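Local coordinates for protein probable serine protease HTRA3 (Homo sapiens, PDB 2P3W) that is probably a serine protease of the HtrA family whose PDZ domain binds a phage-derived peptide through its C-terminal end, at residues R6-R11 and I98-V103; I37-V42 and D57-V62; K61-P66 and S81-E86. All blocks are in the same frame, centred on the assembly; numbering follows the deposited sequence.

Contact 1: R6-R11 and I98-V103; sequences RFIGIR and IAPEVV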
ATOM      1  N   ARG A   6       0.973   9.586  -8.909  1.00 18.97           N
ATOM      2  CA  ARG A   6      -0.448   9.349  -9.208  1.00 18.93           C
ATOM      3  C   ARG A   6      -0.738   7.942  -8.737  1.00 19.88           C
ATOM      4  O   ARG A   6       0.005   7.014  -9.046  1.00 19.67           O
ATOM      5  CB  ARG A   6      -0.738   9.434 -10.730  1.00 22.34           C
ATOM      6  CG  ARG A   6      -0.485  10.796 -11.285  1.00 24.94           C
ATOM      7  CD  ARG A   6      -0.173  10.834 -12.787  1.00 26.88           C
ATOM      8  NE  ARG A   6       0.779  11.925 -13.001  1.00 30.32           N
ATOM      9  CZ  ARG A   6       0.457  13.218 -12.967  1.00 29.74           C
ATOM     10  NH1 ARG A   6      -0.802  13.609 -12.819  1.00 29.70           N
ATOM     11  NH2 ARG A   6       1.411  14.130 -13.076  1.00 28.72           N
ATOM     12  N   PHE A   7      -1.809   7.767  -7.974  1.00 16.09           N
ATOM     13  CA  PHE A   7      -2.099   6.454  -7.445  1.00 15.80           C
ATOM     14  C   PHE A   7      -3.582   6.210  -7.282  1.00 15.63           C
ATOM     15  O   PHE A   7      -4.377   7.134  -7.123  1.00 17.01           O
ATOM     16  CB  PHE A   7      -1.378   6.230  -6.107  1.00 19.16           C
ATOM     17  CG  PHE A   7      -1.980   6.961  -4.934  1.00 15.79           C
ATOM     18  CD1 PHE A   7      -1.654   8.288  -4.675  1.00 22.75           C
ATOM     19  CD2 PHE A   7      -2.859   6.316  -4.059  1.00 20.99           C
ATOM     20  CE1 PHE A   7      -2.217   8.949  -3.572  1.00 21.10           C
ATOM     21  CE2 PHE A   7      -3.417   6.961  -3.015  1.00 22.56           C
ATOM     22  CZ  PHE A   7      -3.105   8.275  -2.755  1.00 21.75           C
ATOM     23  N   ILE A   8      -3.955   4.931  -7.346  1.00 17.71           N
ATOM     24  CA  ILE A   8      -5.339   4.559  -7.037  1.00 16.00           C
ATOM     25  C   ILE A   8      -5.528   3.753  -5.750  1.00 15.94           C
ATOM     26  O   ILE A   8      -6.653   3.650  -5.257  1.00 18.66           O
ATOM     27  CB  ILE A   8      -6.040   3.822  -8.209  1.00 16.37           C
ATOM     28  CG1 ILE A   8      -5.329   2.527  -8.591  1.00 18.28           C
ATOM     29  CG2 ILE A   8      -6.128   4.773  -9.413  1.00 17.63           C
ATOM     30  CD1 ILE A   8      -6.065   1.646  -9.610  1.00 19.75           C
ATOM     31  N   GLY A   9      -4.458   3.182  -5.204  1.00 18.87           N
ATOM     32  CA  GLY A   9      -4.540   2.539  -3.909  1.00 17.89           C
ATOM     33  C   GLY A   9      -4.961   1.080  -3.893  1.00 19.91           C
ATOM     34  O   GLY A   9      -5.744   0.659  -3.028  1.00 21.42           O
ATOM     35  N   ILE A  10      -4.428   0.295  -4.825  1.00 18.54           N
ATOM     36  CA  ILE A  10      -4.586  -1.153  -4.736  1.00 17.73           C
ATOM     37  C   ILE A  10      -3.246  -1.836  -4.863  1.00 18.75           C
ATOM     38  O   ILE A  10      -2.345  -1.304  -5.536  1.00 18.12           O
ATOM     39  CB  ILE A  10      -5.567  -1.700  -5.792  1.00 19.99           C
ATOM     40  CG1 ILE A  10      -5.064  -1.465  -7.201  1.00 20.58           C
ATOM     41  CG2 ILE A  10      -6.961  -1.093  -5.665  1.00 19.33           C
ATOM     42  CD1 ILE A  10      -5.859  -2.286  -8.247  1.00 21.89           C
ATOM     43  N   ARG A  11      -3.128  -3.015  -4.235  1.00 18.69           N
ATOM     44  CA  ARG A  11      -1.995  -3.905  -4.482  1.00 17.81           C
ATOM     45  C   ARG A  11      -2.521  -4.972  -5.459  1.00 18.04           C
ATOM     46  O   ARG A  11      -3.472  -5.683  -5.163  1.00 16.89           O
ATOM     47  CB  ARG A  11      -1.442  -4.485  -3.184  1.00 18.97           C
ATOM     48  CG  ARG A  11      -0.257  -5.418  -3.452  1.00 23.20           C
ATOM     49  CD  ARG A  11       0.807  -5.365  -2.395  1.00 20.30           C
ATOM     50  NE  ARG A  11       0.338  -5.790  -1.079  1.00 19.62           N
ATOM     51  CZ  ARG A  11       0.150  -7.046  -0.724  1.00 20.91           C
ATOM     52  NH1 ARG A  11       0.375  -8.016  -1.582  1.00 19.55           N
ATOM     53  NH2 ARG A  11      -0.247  -7.333   0.517  1.00 21.51           N
ATOM     54  N   ILE A  98     -12.774   5.846 -11.159  1.00 15.65           N
ATOM     55  CA  ILE A  98     -11.762   6.019 -10.127  1.00 16.44           C
ATOM     56  C   ILE A  98     -10.749   7.021 -10.625  1.00 16.19           C
ATOM     57  O   ILE A  98      -9.960   6.722 -11.522  1.00 16.83           O
ATOM     58  CB  ILE A  98     -11.005   4.690  -9.794  1.00 17.13           C
ATOM     59  CG1 ILE A  98     -11.993   3.556  -9.410  1.00 16.04           C
ATOM     60  CG2 ILE A  98      -9.998   4.938  -8.707  1.00 17.17           C
ATOM     61  CD1 ILE A  98     -12.873   3.859  -8.211  1.00 16.83           C
ATOM     62  N   ALA A  99     -10.772   8.230 -10.062  1.00 16.86           N
ATOM     63  CA  ALA A  99      -9.773   9.241 -10.394  1.00 14.39           C
ATOM     64  C   ALA A  99      -8.471   9.070  -9.611  1.00 13.74           C
ATOM     65  O   ALA A  99      -8.492   9.145  -8.375  1.00 16.62           O
ATOM     66  CB  ALA A  99     -10.361  10.651 -10.097  1.00 14.21           C
ATOM     67  N   PRO A 100      -7.333   8.842 -10.303  1.00 15.21           N
ATOM     68  CA  PRO A 100      -6.072   8.765  -9.546  1.00 15.20           C
ATOM     69  C   PRO A 100      -5.824  10.032  -8.745  1.00 16.54           C
ATOM     70  O   PRO A 100      -6.016  11.119  -9.251  1.00 16.81           O
ATOM     71  CB  PRO A 100      -4.994   8.582 -10.644  1.00 18.21           C
ATOM     72  CG  PRO A 100      -5.741   7.942 -11.790  1.00 17.03           C
ATOM     73  CD  PRO A 100      -7.140   8.567 -11.742  1.00 15.25           C
ATOM     74  N   GLU A 101      -5.468   9.865  -7.483  1.00 16.67           N
ATOM     75  CA  GLU A 101      -5.033  10.951  -6.598  1.00 17.20           C
ATOM     76  C   GLU A 101      -3.610  11.348  -6.936  1.00 17.14           C
ATOM     77  O   GLU A 101      -2.771  10.498  -7.190  1.00 18.47           O
ATOM     78  CB  GLU A 101      -5.115  10.475  -5.153  1.00 18.36           C
ATOM     79  CG  GLU A 101      -4.784  11.514  -4.110  1.00 22.07           C
ATOM     80  CD  GLU A 101      -5.269  11.122  -2.691  1.00 29.57           C
ATOM     81  OE1 GLU A 101      -6.169  10.233  -2.520  1.00 25.29           O
ATOM     82  OE2 GLU A 101      -4.701  11.699  -1.727  1.00 32.33           O
ATOM     83  N   VAL A 102      -3.347  12.653  -6.965  1.00 17.12           N
ATOM     84  CA  VAL A 102      -2.031  13.166  -7.299  1.00 15.95           C
ATOM     85  C   VAL A 102      -1.405  13.829  -6.068  1.00 15.93           C
ATOM     86  O   VAL A 102      -2.018  14.692  -5.418  1.00 17.06           O
ATOM     87  CB  VAL A 102      -2.113  14.201  -8.440  1.00 16.06           C
ATOM     88  CG1 VAL A 102      -0.707  14.620  -8.868  1.00 17.13           C
ATOM     89  CG2 VAL A 102      -2.904  13.614  -9.646  1.00 20.74           C
ATOM     90  N   VAL A 103      -0.182  13.411  -5.742  1.00 14.25           N
ATOM     91  CA  VAL A 103       0.571  13.987  -4.614  1.00 15.30           C
ATOM     92  C   VAL A 103       1.854  14.595  -5.148  1.00 16.59           C
ATOM     93  O   VAL A 103       2.586  13.966  -5.886  1.00 19.52           O
ATOM     94  CB  VAL A 103       0.895  12.917  -3.529  1.00 20.56           C
ATOM     95  CG1 VAL A 103       1.540  13.553  -2.306  1.00 23.37           C
ATOM     96  CG2 VAL A 103      -0.367  12.162  -3.126  1.00 22.37           C
TER
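F7 and E101 pair across the antiparallel join where the loop F7-I8-G9-I10, which probably corresponds to the GLGF carboxylate-binding loop of PDZ domains, meets strand 92-103. Their backbones bond both ways: F7 N donates to E101 O at 3.0 Å and E101 N donates to F7 O at 3.0 Å. The tight packing lies on their side of the sheet. With CG wedged between the backbone N and the carbonyl carbon (chi1 75°), the F7 ring turns toward E101, which runs extended beside it. E101 CB sits over the ring face in a CH-pi contact, 4.1 Å from the F7 ring centroid, while V103 CG2 closes on the ring edge 3.7 Å from F7 CE1. A salt bridge from E101 OE1 to R50 ties down the carboxylate, and R11 of the second subunit makes a cation-pi contact with F7. I8 is buried as well: its CG2 lies 3.9 Å from I98 CG2, the two side chains crossing at about a right angle, and it also packs on V112, the last residue of the ligand sequence FGRWV fused to the second subunit. Looser is the face carrying R6 and V102, a non-hydrogen-bonded pair on the solvent side. Here the two side chains run alongside each other, V102 CG1 lying over one face of the guanidinium and V102 CG2 3.8 Å from R6 NH1.

Contact 2: I37-V42 and D57-V62; sequences IYVQEV and DIIVKV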
ATOM      1  N   ILE A  37      -6.678  -8.277 -13.760  1.00 16.61           N
ATOM      2  CA  ILE A  37      -5.853  -7.854 -12.638  1.00 16.62           C
ATOM      3  C   ILE A  37      -6.564  -8.131 -11.331  1.00 18.10           C
ATOM      4  O   ILE A  37      -7.627  -7.575 -11.059  1.00 19.14           O
ATOM      5  CB  ILE A  37      -5.563  -6.331 -12.692  1.00 19.83           C
ATOM      6  CG1 ILE A  37      -5.004  -5.906 -14.067  1.00 23.88           C
ATOM      7  CG2 ILE A  37      -4.646  -5.947 -11.566  1.00 20.72           C
ATOM      8  CD1 ILE A  37      -3.853  -6.669 -14.522  1.00 27.69           C
ATOM      9  N   TYR A  38      -5.964  -8.965 -10.494  1.00 15.33           N
ATOM     10  CA  TYR A  38      -6.557  -9.274  -9.191  1.00 15.00           C
ATOM     11  C   TYR A  38      -6.232  -8.229  -8.123  1.00 19.40           C
ATOM     12  O   TYR A  38      -5.075  -7.805  -7.978  1.00 18.34           O
ATOM     13  CB  TYR A  38      -6.057 -10.613  -8.756  1.00 15.40           C
ATOM     14  CG  TYR A  38      -6.651 -11.134  -7.461  1.00 16.04           C
ATOM     15  CD1 TYR A  38      -7.943 -11.633  -7.412  1.00 17.69           C
ATOM     16  CD2 TYR A  38      -5.907 -11.127  -6.305  1.00 17.05           C
ATOM     17  CE1 TYR A  38      -8.481 -12.118  -6.214  1.00 17.88           C
ATOM     18  CE2 TYR A  38      -6.417 -11.616  -5.104  1.00 17.76           C
ATOM     19  CZ  TYR A  38      -7.705 -12.100  -5.060  1.00 20.38           C
ATOM     20  OH  TYR A  38      -8.192 -12.589  -3.853  1.00 22.50           O
ATOM     21  N   VAL A  39      -7.248  -7.825  -7.364  1.00 16.29           N
ATOM     22  CA  VAL A  39      -7.060  -6.845  -6.287  1.00 15.29           C
ATOM     23  C   VAL A  39      -6.758  -7.601  -4.996  1.00 18.44           C
ATOM     24  O   VAL A  39      -7.661  -8.100  -4.303  1.00 16.41           O
ATOM     25  CB  VAL A  39      -8.282  -5.919  -6.105  1.00 17.59           C
ATOM     26  CG1 VAL A  39      -8.030  -4.885  -4.992  1.00 18.87           C
ATOM     27  CG2 VAL A  39      -8.662  -5.250  -7.415  1.00 18.71           C
ATOM     28  N   GLN A  40      -5.461  -7.681  -4.689  1.00 16.54           N
ATOM     29  CA  GLN A  40      -4.997  -8.347  -3.475  1.00 16.57           C
ATOM     30  C   GLN A  40      -5.337  -7.531  -2.233  1.00 18.50           C
ATOM     31  O   GLN A  40      -5.777  -8.093  -1.241  1.00 18.25           O
ATOM     32  CB  GLN A  40      -3.489  -8.630  -3.559  1.00 16.15           C
ATOM     33  CG  GLN A  40      -2.882  -9.311  -2.341  1.00 18.40           C
ATOM     34  CD  GLN A  40      -3.372 -10.716  -2.072  1.00 22.57           C
ATOM     35  OE1 GLN A  40      -3.673 -11.462  -2.988  1.00 21.05           O
ATOM     36  NE2 GLN A  40      -3.374 -11.112  -0.793  1.00 29.21           N
ATOM     37  N   GLU A  41      -5.113  -6.219  -2.285  1.00 16.75           N
ATOM     38  CA  GLU A  41      -5.414  -5.329  -1.154  1.00 17.39           C
ATOM     39  C   GLU A  41      -5.885  -3.951  -1.658  1.00 16.40           C
ATOM     40  O   GLU A  41      -5.533  -3.524  -2.763  1.00 18.25           O
ATOM     41  CB  GLU A  41      -4.178  -5.122  -0.259  1.00 18.84           C
ATOM     42  CG  GLU A  41      -3.545  -6.354   0.347  1.00 25.10           C
ATOM     43  CD  GLU A  41      -4.447  -7.111   1.322  1.00 29.05           C
ATOM     44  OE1 GLU A  41      -4.192  -8.336   1.492  1.00 26.21           O
ATOM     45  OE2 GLU A  41      -5.390  -6.501   1.906  1.00 24.41           O
ATOM     46  N   VAL A  42      -6.714  -3.289  -0.840  1.00 16.41           N
ATOM     47  CA  VAL A  42      -7.106  -1.895  -1.084  1.00 16.56           C
ATOM     48  C   VAL A  42      -6.607  -1.017   0.054  1.00 17.56           C
ATOM     49  O   VAL A  42      -6.832  -1.322   1.242  1.00 17.68           O
ATOM     50  CB  VAL A  42      -8.646  -1.760  -1.191  1.00 18.58           C
ATOM     51  CG1 VAL A  42      -9.026  -0.327  -1.510  1.00 20.02           C
ATOM     52  CG2 VAL A  42      -9.204  -2.733  -2.233  1.00 18.47           C
ATOM     53  N   ASP A  57     -11.671  -8.392  -5.986  1.00 15.43           N
ATOM     54  CA  ASP A  57     -12.203  -7.881  -7.254  1.00 15.02           C
ATOM     55  C   ASP A  57     -11.228  -8.219  -8.365  1.00 17.05           C
ATOM     56  O   ASP A  57     -10.015  -8.271  -8.140  1.00 16.27           O
ATOM     57  CB  ASP A  57     -12.401  -6.373  -7.183  1.00 16.66           C
ATOM     58  CG  ASP A  57     -13.661  -5.962  -6.469  1.00 14.12           C
ATOM     59  OD1 ASP A  57     -14.458  -6.833  -6.061  1.00 18.32           O
ATOM     60  OD2 ASP A  57     -13.866  -4.728  -6.377  1.00 17.17           O
ATOM     61  N   ILE A  58     -11.730  -8.504  -9.556  1.00 14.68           N
ATOM     62  CA  ILE A  58     -10.843  -8.612 -10.726  1.00 15.24           C
ATOM     63  C   ILE A  58     -11.157  -7.486 -11.701  1.00 16.70           C
ATOM     64  O   ILE A  58     -12.291  -7.369 -12.160  1.00 16.62           O
ATOM     65  CB  ILE A  58     -10.971  -9.992 -11.411  1.00 12.68           C
ATOM     66  CG1 ILE A  58     -10.595 -11.125 -10.448  1.00 17.18           C
ATOM     67  CG2 ILE A  58     -10.074 -10.074 -12.659  1.00 17.23           C
ATOM     68  CD1 ILE A  58     -11.027 -12.516 -10.854  1.00 18.31           C
ATOM     69  N   ILE A  59     -10.145  -6.699 -12.053  1.00 15.68           N
ATOM     70  CA  ILE A  59     -10.281  -5.571 -12.960  1.00 17.32           C
ATOM     71  C   ILE A  59      -9.982  -6.120 -14.349  1.00 19.40           C
ATOM     72  O   ILE A  59      -8.899  -6.677 -14.597  1.00 16.36           O
ATOM     73  CB  ILE A  59      -9.341  -4.392 -12.575  1.00 18.79           C
ATOM     74  CG1 ILE A  59      -9.609  -3.936 -11.123  1.00 17.94           C
ATOM     75  CG2 ILE A  59      -9.522  -3.243 -13.550  1.00 22.60           C
ATOM     76  CD1 ILE A  59      -8.606  -2.982 -10.574  1.00 22.04           C
ATOM     77  N   VAL A  60     -10.964  -6.017 -15.255  1.00 17.41           N
ATOM     78  CA  VAL A  60     -10.842  -6.596 -16.588  1.00 17.12           C
ATOM     79  C   VAL A  60     -10.719  -5.606 -17.756  1.00 17.27           C
ATOM     80  O   VAL A  60     -10.211  -5.978 -18.804  1.00 19.22           O
ATOM     81  CB  VAL A  60     -11.956  -7.622 -16.853  1.00 21.29           C
ATOM     82  CG1 VAL A  60     -11.849  -8.759 -15.820  1.00 19.72           C
ATOM     83  CG2 VAL A  60     -13.328  -6.978 -16.795  1.00 24.56           C
ATOM     84  N   LYS A  61     -11.157  -4.361 -17.573  1.00 16.74           N
ATOM     85  CA  LYS A  61     -11.001  -3.324 -18.580  1.00 19.48           C
ATOM     86  C   LYS A  61     -10.777  -1.970 -17.936  1.00 16.93           C
ATOM     87  O   LYS A  61     -11.185  -1.734 -16.797  1.00 18.28           O
ATOM     88  CB  LYS A  61     -12.244  -3.231 -19.472  1.00 23.57           C
ATOM     89  CG  LYS A  61     -12.449  -4.425 -20.368  1.00 25.81           C
ATOM     90  CD  LYS A  61     -13.527  -4.148 -21.426  1.00 25.73           C
ATOM     91  CE  LYS A  61     -13.603  -5.289 -22.437  1.00 32.32           C
ATOM     92  NZ  LYS A  61     -12.431  -5.280 -23.374  1.00 40.70           N
ATOM     93  N   VAL A  62     -10.076  -1.109 -18.659  1.00 18.73           N
ATOM     94  CA  VAL A  62      -9.913   0.290 -18.272  1.00 17.18           C
ATOM     95  C   VAL A  62     -10.248   1.153 -19.485  1.00 18.42           C
ATOM     96  O   VAL A  62      -9.684   0.960 -20.563  1.00 19.61           O
ATOM     97  CB  VAL A  62      -8.497   0.587 -17.738  1.00 18.90           C
ATOM     98  CG1 VAL A  62      -7.403   0.165 -18.723  1.00 20.36           C
ATOM     99  CG2 VAL A  62      -8.337   2.062 -17.379  1.00 20.59           C
TER
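V39 keeps CG1 opposite its backbone N (chi1 -179°), which leaves CG2 beside that N and directed at the partner strand; I59 in turn stretches out along chi2 (170°) and sends CD1 to meet it. The result is a methyl-to-methyl contact of 3.9 Å between V39 CG2 and I59 CD1. The same V39 CG2 rests 3.4 Å from D57 O and also touches D57 CB, so one branch of the valine bridges two residues of segment 57-62. Beneath these side chains the backbones are stitched antiparallel. I37 and I59 form a hydrogen-bonded pair, with I37 N giving its hydrogen to I59 O at 2.9 Å and I59 N giving one back to I37 O at 2.8 Å. I37 O is further approached by I58 CA at 3.4 Å, a CA-H...O contact. Two residues on, V39 N reaches D57 O at 2.9 Å. This is the centre of the PDZ sheet: strand 37-42 is flanked by strand 58-62 and by strand 10-14, and I59 also packs on I10 and L67, while I37 packs on M12. The other face belongs to Y38 and I58, a non-hydrogen-bonded pair in which I58 CG1 comes to the edge of the tyrosine ring, 4.1 Å from Y38 CD1. Beyond V39 the partnership with 57-62 lapses. Q40 and E41 both face R11 in a classic beta bulge, and E41 OE2 bonds to N45 of the second subunit. At the start of the other segment, D57 is held at both carboxylate oxygens, OD1 by a salt bridge to R89 and OD2 by the backbone N of Q54.

Contact 3: K61-P66 and S81-E86; sequences KVNGRP and SPLLLE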
ATOM      1  N   LYS A  61     -11.157  -4.361 -17.573  1.00 16.74           N
ATOM      2  CA  LYS A  61     -11.001  -3.324 -18.580  1.00 19.48           C
ATOM      3  C   LYS A  61     -10.777  -1.970 -17.936  1.00 16.93           C
ATOM      4  O   LYS A  61     -11.185  -1.734 -16.797  1.00 18.28           O
ATOM      5  CB  LYS A  61     -12.244  -3.231 -19.472  1.00 23.57           C
ATOM      6  CG  LYS A  61     -12.449  -4.425 -20.368  1.00 25.81           C
ATOM      7  CD  LYS A  61     -13.527  -4.148 -21.426  1.00 25.73           C
ATOM      8  CE  LYS A  61     -13.603  -5.289 -22.437  1.00 32.32           C
ATOM      9  NZ  LYS A  61     -12.431  -5.280 -23.374  1.00 40.70           N
ATOM     10  N   VAL A  62     -10.076  -1.109 -18.659  1.00 18.73           N
ATOM     11  CA  VAL A  62      -9.913   0.290 -18.272  1.00 17.18           C
ATOM     12  C   VAL A  62     -10.248   1.153 -19.485  1.00 18.42           C
ATOM     13  O   VAL A  62      -9.684   0.960 -20.563  1.00 19.61           O
ATOM     14  CB  VAL A  62      -8.497   0.587 -17.738  1.00 18.90           C
ATOM     15  CG1 VAL A  62      -7.403   0.165 -18.723  1.00 20.36           C
ATOM     16  CG2 VAL A  62      -8.337   2.062 -17.379  1.00 20.59           C
ATOM     17  N   ASN A  63     -11.207   2.062 -19.311  1.00 21.78           N
ATOM     18  CA  ASN A  63     -11.663   2.934 -20.404  1.00 23.20           C
ATOM     19  C   ASN A  63     -11.964   2.117 -21.678  1.00 24.29           C
ATOM     20  O   ASN A  63     -11.679   2.528 -22.809  1.00 25.84           O
ATOM     21  CB  ASN A  63     -10.650   4.083 -20.596  1.00 21.87           C
ATOM     22  CG  ASN A  63     -10.622   5.041 -19.403  1.00 25.78           C
ATOM     23  OD1 ASN A  63     -11.596   5.144 -18.647  1.00 20.78           O
ATOM     24  ND2 ASN A  63      -9.512   5.754 -19.224  1.00 27.50           N
ATOM     25  N   GLY A  64     -12.585   0.956 -21.484  1.00 19.43           N
ATOM     26  CA  GLY A  64     -12.939   0.068 -22.599  1.00 24.21           C
ATOM     27  C   GLY A  64     -11.858  -0.858 -23.144  1.00 28.97           C
ATOM     28  O   GLY A  64     -12.126  -1.668 -24.022  1.00 30.95           O
ATOM     29  N   ARG A  65     -10.639  -0.757 -22.637  1.00 22.07           N
ATOM     30  CA  ARG A  65      -9.546  -1.574 -23.118  1.00 20.34           C
ATOM     31  C   ARG A  65      -9.317  -2.776 -22.228  1.00 26.77           C
ATOM     32  O   ARG A  65      -9.234  -2.633 -21.007  1.00 23.07           O
ATOM     33  CB  ARG A  65      -8.275  -0.754 -23.166  1.00 26.79           C
ATOM     34  CG  ARG A  65      -8.376   0.453 -24.057  1.00 28.45           C
ATOM     35  CD  ARG A  65      -7.013   1.027 -24.312  1.00 26.81           C
ATOM     36  NE  ARG A  65      -6.305   1.224 -23.046  1.00 30.63           N
ATOM     37  CZ  ARG A  65      -6.442   2.276 -22.248  1.00 30.67           C
ATOM     38  NH1 ARG A  65      -7.255   3.278 -22.567  1.00 30.28           N
ATOM     39  NH2 ARG A  65      -5.741   2.324 -21.127  1.00 37.19           N
ATOM     40  N   PRO A  66      -9.155  -3.964 -22.832  1.00 24.79           N
ATOM     41  CA  PRO A  66      -8.892  -5.162 -22.035  1.00 21.40           C
ATOM     42  C   PRO A  66      -7.582  -5.107 -21.258  1.00 22.76           C
ATOM     43  O   PRO A  66      -6.565  -4.641 -21.774  1.00 23.16           O
ATOM     44  CB  PRO A  66      -8.871  -6.296 -23.066  1.00 23.39           C
ATOM     45  CG  PRO A  66      -8.717  -5.651 -24.377  1.00 25.69           C
ATOM     46  CD  PRO A  66      -9.221  -4.254 -24.279  1.00 24.39           C
ATOM     47  N   SER A  81      -7.009   9.899 -16.585  1.00 16.86           N
ATOM     48  CA  SER A  81      -7.757  10.366 -15.445  1.00 16.02           C
ATOM     49  C   SER A  81      -9.133  10.886 -15.861  1.00 15.09           C
ATOM     50  O   SER A  81      -9.237  11.783 -16.737  1.00 16.73           O
ATOM     51  CB  SER A  81      -7.003  11.495 -14.751  1.00 19.30           C
ATOM     52  OG  SER A  81      -7.645  11.847 -13.523  1.00 16.98           O
ATOM     53  N   PRO A  82     -10.207  10.345 -15.246  1.00 16.51           N
ATOM     54  CA  PRO A  82     -10.270   9.238 -14.315  1.00 15.86           C
ATOM     55  C   PRO A  82     -10.167   7.947 -15.124  1.00 16.39           C
ATOM     56  O   PRO A  82     -10.081   7.997 -16.356  1.00 16.99           O
ATOM     57  CB  PRO A  82     -11.666   9.371 -13.696  1.00 15.20           C
ATOM     58  CG  PRO A  82     -12.458   9.944 -14.821  1.00 17.10           C
ATOM     59  CD  PRO A  82     -11.537  10.890 -15.540  1.00 18.29           C
ATOM     60  N   LEU A  83     -10.249   6.827 -14.433  1.00 15.73           N
ATOM     61  CA  LEU A  83     -10.253   5.492 -15.018  1.00 15.85           C
ATOM     62  C   LEU A  83     -11.633   4.865 -14.832  1.00 15.57           C
ATOM     63  O   LEU A  83     -12.098   4.686 -13.685  1.00 19.44           O
ATOM     64  CB  LEU A  83      -9.208   4.619 -14.317  1.00 18.46           C
ATOM     65  CG  LEU A  83      -7.739   5.100 -14.295  1.00 20.62           C
ATOM     66  CD1 LEU A  83      -6.861   3.982 -13.710  1.00 19.70           C
ATOM     67  CD2 LEU A  83      -7.298   5.447 -15.646  1.00 19.44           C
ATOM     68  N   LEU A  84     -12.268   4.510 -15.954  1.00 16.80           N
ATOM     69  CA  LEU A  84     -13.501   3.729 -15.936  1.00 18.24           C
ATOM     70  C   LEU A  84     -13.109   2.256 -15.883  1.00 18.68           C
ATOM     71  O   LEU A  84     -12.693   1.682 -16.880  1.00 18.14           O
ATOM     72  CB  LEU A  84     -14.365   4.078 -17.152  1.00 19.93           C
ATOM     73  CG  LEU A  84     -14.849   5.530 -17.238  1.00 22.56           C
ATOM     74  CD1 LEU A  84     -15.403   5.836 -18.608  1.00 27.40           C
ATOM     75  CD2 LEU A  84     -15.890   5.831 -16.177  1.00 24.41           C
ATOM     76  N   LEU A  85     -13.243   1.661 -14.699  1.00 18.42           N
ATOM     77  CA  LEU A  85     -12.741   0.311 -14.445  1.00 16.10           C
ATOM     78  C   LEU A  85     -13.900  -0.667 -14.408  1.00 18.73           C
ATOM     79  O   LEU A  85     -14.826  -0.470 -13.632  1.00 20.92           O
ATOM     80  CB  LEU A  85     -11.972   0.253 -13.125  1.00 17.24           C
ATOM     81  CG  LEU A  85     -10.695   1.122 -13.027  1.00 18.64           C
ATOM     82  CD1 LEU A  85     -10.008   1.004 -11.702  1.00 22.89           C
ATOM     83  CD2 LEU A  85      -9.740   0.770 -14.153  1.00 17.18           C
ATOM     84  N   GLU A  86     -13.822  -1.693 -15.249  1.00 19.43           N
ATOM     85  CA  GLU A  86     -14.782  -2.792 -15.303  1.00 16.89           C
ATOM     86  C   GLU A  86     -14.269  -3.886 -14.385  1.00 16.65           C
ATOM     87  O   GLU A  86     -13.134  -4.348 -14.533  1.00 19.28           O
ATOM     88  CB  GLU A  86     -14.859  -3.317 -16.743  1.00 25.45           C
ATOM     89  CG  GLU A  86     -15.961  -4.342 -17.100  1.00 30.58           C
ATOM     90  CD  GLU A  86     -16.073  -4.552 -18.634  1.00 29.88           C
ATOM     91  OE1 GLU A  86     -16.237  -3.563 -19.391  1.00 35.26           O
ATOM     92  OE2 GLU A  86     -15.972  -5.707 -19.095  1.00 37.03           O
TER
HETATM   93  O   HOH W   1     -12.302   8.064 -18.285  1.00 30.14           O
HETATM   94  O   HOH W   2     -13.726  -0.029 -19.040  1.00 19.99           O
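K61 begins the contact by pairing with E86: E86 N donates to K61 O at 3.1 Å. Their side chains run alongside each other, K61 CD lying 3.4 Å from E86 OE1. The charges themselves stay apart, with K61 NZ 5.6 Å from E86 OE2, which is salt-bridged to R88 instead. V62 faces the interior, where its CG2 meets L85 CD2 at 3.7 Å and L83 CD2 at 3.9 Å. N63 then holds both backbone polar atoms of L84: N63 N donates to L84 O at 2.9 Å, and L84 N donates to N63 OD1 at 2.8 Å from above the amide plane, the CG of N63 being swung opposite its carbonyl carbon (chi1 -67°) to bring OD1 there. A water joins N63 OD1 to P82 O, and N63 ND2 bonds to E80. G64 takes a left-handed conformation in the type I' turn from V62 to R65, and a second water links its N to L84 O. R65 lays its guanidinium over V62 O and forms a salt bridge with E80. Within the PDZ fold, strand 83-89 lies between strands 58-62 and 92-103, while helix 70-79 covers V62 through A76 and L83 through V77.

Overall arrangement
The contacts are three joins of one antiparallel sheet: contacts 2 and 3 are adjacent, and the join of strands 83-89 and 92-103 separates contact 3 from contact 1. Contacts 1 and 2, centres about 14 Å apart, meet through R11 and the bulge, R11 O to Q40 N being 2.9 Å; inside the domain, I10 CD1 lies 3.7 Å from I59 CD1. Contacts 2 and 3 share K61 and V62, with centres about 11 Å apart. Contact 3 leads back to contact 1 through I98 N and L83 O, 2.9 Å apart. The second subunit ends in the ligand sequence FGRWV: I8 and I10 pack on its V112, R11 and E41 on its W111, whereas contact 3 touches no other chain.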